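Side-chain contact in tRNA (adenine(22)-N(1))-methyltransferase (PDB 6Q56), which catalyses the S-adenosyl-L-methionine-dependent methylation of adenosine 22 in tRNA at N1: residues His128-Leu133 and Ile141-Leu146. The protein carries 2 engineered substitutions. Sequence-based numbering, arbitrary orientation.
With NI (nickel (II) ion), chain E.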
loop_
_atom_site.group_PDB
_atom_site.type_symbol
_atom_site.label_atom_id
_atom_site.label_comp_id
_atom_site.label_asym_id
_atom_site.label_seq_id
_atom_site.Cartn_x
_atom_site.Cartn_y
_atom_site.Cartn_z
ATOM N N HIS A 128 -5.969 -0.752 6.603
ATOM C CA HIS A 128 -5.902 0.633 7.048
ATOM C C HIS A 128 -5.918 1.583 5.856
ATOM O O HIS A 128 -6.440 2.682 5.934
ATOM C CB HIS A 128 -4.645 0.882 7.878
ATOM C CG HIS A 128 -4.529 0.019 9.091
ATOM N ND1 HIS A 128 -5.450 0.040 10.112
ATOM C CD2 HIS A 128 -3.579 -0.869 9.461
ATOM C CE1 HIS A 128 -5.082 -0.811 11.051
ATOM N NE2 HIS A 128 -3.950 -1.378 10.681
ATOM N N ILE A 129 -5.327 1.145 4.754
ATOM C CA ILE A 129 -5.267 1.947 3.552
ATOM C C ILE A 129 -6.626 1.991 2.880
ATOM O O ILE A 129 -7.062 3.038 2.431
ATOM C CB ILE A 129 -4.223 1.409 2.566
ATOM C CG1 ILE A 129 -2.832 1.487 3.180
ATOM C CG2 ILE A 129 -4.250 2.193 1.276
ATOM C CD1 ILE A 129 -1.748 0.969 2.276
ATOM N N ARG A 130 -7.294 0.847 2.814
ATOM C CA ARG A 130 -8.604 0.781 2.189
ATOM C C ARG A 130 -9.613 1.623 2.959
ATOM O O ARG A 130 -10.440 2.300 2.369
ATOM C CB ARG A 130 -9.077 -0.662 2.053
ATOM C CG ARG A 130 -8.269 -1.465 1.054
ATOM C CD ARG A 130 -8.869 -2.832 0.793
ATOM N NE ARG A 130 -7.946 -3.700 0.081
ATOM C CZ ARG A 130 -7.053 -4.482 0.670
ATOM N NH1 ARG A 130 -6.957 -4.511 1.984
ATOM N NH2 ARG A 130 -6.255 -5.232 -0.057
ATOM N N GLU A 131 -9.534 1.589 4.278
ATOM C CA GLU A 131 -10.442 2.366 5.098
ATOM C C GLU A 131 -10.218 3.848 4.842
ATOM O O GLU A 131 -11.161 4.606 4.718
ATOM C CB GLU A 131 -10.267 2.030 6.575
ATOM C CG GLU A 131 -10.809 0.664 6.950
ATOM C CD GLU A 131 -10.652 0.345 8.419
ATOM O OE1 GLU A 131 -9.944 1.082 9.107
ATOM O OE2 GLU A 131 -11.235 -0.647 8.882
ATOM N N TRP A 132 -8.959 4.252 4.755
ATOM C CA TRP A 132 -8.634 5.643 4.498
ATOM C C TRP A 132 -9.086 6.052 3.103
ATOM O O TRP A 132 -9.668 7.104 2.926
ATOM C CB TRP A 132 -7.140 5.894 4.652
ATOM C CG TRP A 132 -6.801 7.316 4.501
ATOM C CD1 TRP A 132 -6.791 8.255 5.473
ATOM C CD2 TRP A 132 -6.452 7.981 3.294
ATOM N NE1 TRP A 132 -6.444 9.468 4.954
ATOM C CE2 TRP A 132 -6.231 9.326 3.611
ATOM C CE3 TRP A 132 -6.299 7.570 1.974
ATOM C CZ2 TRP A 132 -5.865 10.260 2.661
ATOM C CZ3 TRP A 132 -5.937 8.496 1.035
ATOM C CH2 TRP A 132 -5.723 9.824 1.380
ATOM N N LEU A 133 -8.812 5.209 2.121
ATOM C CA LEU A 133 -9.192 5.483 0.745
ATOM C C LEU A 133 -10.693 5.681 0.606
ATOM O O LEU A 133 -11.151 6.614 -0.039
ATOM C CB LEU A 133 -8.766 4.339 -0.169
ATOM C CG LEU A 133 -7.287 4.217 -0.484
ATOM C CD1 LEU A 133 -7.064 3.009 -1.364
ATOM C CD2 LEU A 133 -6.763 5.472 -1.148
ATOM N N ILE A 141 -8.733 1.070 -8.249
ATOM C CA ILE A 141 -8.864 0.673 -9.634
ATOM C C ILE A 141 -8.199 -0.662 -9.901
ATOM O O ILE A 141 -8.445 -1.278 -10.922
ATOM C CB ILE A 141 -8.348 1.749 -10.594
ATOM C CG1 ILE A 141 -6.877 2.051 -10.338
ATOM C CG2 ILE A 141 -9.180 3.004 -10.437
ATOM C CD1 ILE A 141 -6.314 3.071 -11.292
ATOM N N ASP A 142 -7.367 -1.114 -8.975
ATOM C CA ASP A 142 -6.715 -2.408 -9.117
ATOM C C ASP A 142 -5.932 -2.779 -7.879
ATOM O O ASP A 142 -5.519 -1.931 -7.103
ATOM C CB ASP A 142 -5.804 -2.467 -10.340
ATOM C CG ASP A 142 -5.505 -3.900 -10.779
ATOM O OD1 ASP A 142 -6.144 -4.834 -10.270
ATOM O OD2 ASP A 142 -4.635 -4.095 -11.637
ATOM N N GLU A 143 -5.741 -4.077 -7.724
ATOM C CA GLU A 143 -5.003 -4.644 -6.621
ATOM C C GLU A 143 -4.276 -5.868 -7.109
ATOM O O GLU A 143 -4.765 -6.582 -7.969
ATOM C CB GLU A 143 -5.938 -5.124 -5.524
ATOM C CG GLU A 143 -6.689 -4.068 -4.755
ATOM C CD GLU A 143 -7.584 -4.687 -3.703
ATOM O OE1 GLU A 143 -8.323 -5.628 -4.029
ATOM O OE2 GLU A 143 -7.536 -4.237 -2.555
ATOM N N VAL A 144 -3.113 -6.118 -6.543
ATOM C CA VAL A 144 -2.354 -7.299 -6.877
ATOM C C VAL A 144 -1.746 -7.831 -5.596
ATOM O O VAL A 144 -1.376 -7.073 -4.714
ATOM C CB VAL A 144 -1.236 -7.035 -7.906
ATOM C CG1 VAL A 144 -0.297 -5.960 -7.424
ATOM C CG2 VAL A 144 -0.445 -8.300 -8.159
ATOM N N ILE A 145 -1.657 -9.143 -5.494
ATOM C CA ILE A 145 -1.031 -9.758 -4.348
ATOM C C ILE A 145 -0.114 -10.814 -4.908
ATOM O O ILE A 145 -0.537 -11.697 -5.639
ATOM C CB ILE A 145 -1.998 -10.374 -3.330
ATOM C CG1 ILE A 145 -1.194 -10.839 -2.115
ATOM C CG2 ILE A 145 -2.753 -11.534 -3.940
ATOM C CD1 ILE A 145 -2.010 -11.228 -0.911
ATOM N N LEU A 146 1.154 -10.698 -4.567
ATOM C CA LEU A 146 2.155 -11.617 -5.042
ATOM C C LEU A 146 3.091 -11.942 -3.911
ATOM O O LEU A 146 3.035 -11.326 -2.861
ATOM C CB LEU A 146 2.946 -10.959 -6.165
ATOM C CG LEU A 146 2.112 -10.481 -7.347
ATOM C CD1 LEU A 146 2.849 -9.431 -8.155
ATOM C CD2 LEU A 146 1.705 -11.647 -8.229
HETATM NI NI NI E . -2.477 -2.431 11.389
HETATM O O HOH W 1 -3.536 -2.676 12.932
#
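OE2 and CD of Glu143 lie at the edge of the Arg130 guanidinium, in its plane, with the carboxylate turned 90° to it. Arg130 approaches side-on and both its NE and NH2 close on one oxygen. NE gives the straighter bond to Glu143 OE2, 2.7 Å at 156°; NH2 reaches the same OE2 at 3.0 Å, coming in from above the carboxylate plane. The salt bridge spans backbones 11.0 Å apart, CA to CA, because both side chains run out towards each other, Arg130 extended from CG to NE and Glu143 extended beyond CG. Both residues are buried and bond further on: Arg130 NH1 hydrogen-bonds to Met176 O of helix 172-178, and Glu143 OE1 accepts from Leu182 N of helix 180-185. With an alanine here instead of Arg130, the buried Glu143 carboxylate would probably lose its countercharge, and Met176 O this donor. Two residues before Arg130, His128 binds nickel through NE2 at 1.9 Å, with His125 a second ligand. The salt bridge thus ties helix 127-135 to strand 139-148, while the outer hydrogen bonds reach the two following helices, at the 5-7-6 side of the Rossmann-like methyltransferase sheet, order 3-2-1-4-5-7-6, where 139-148 is the outermost strand.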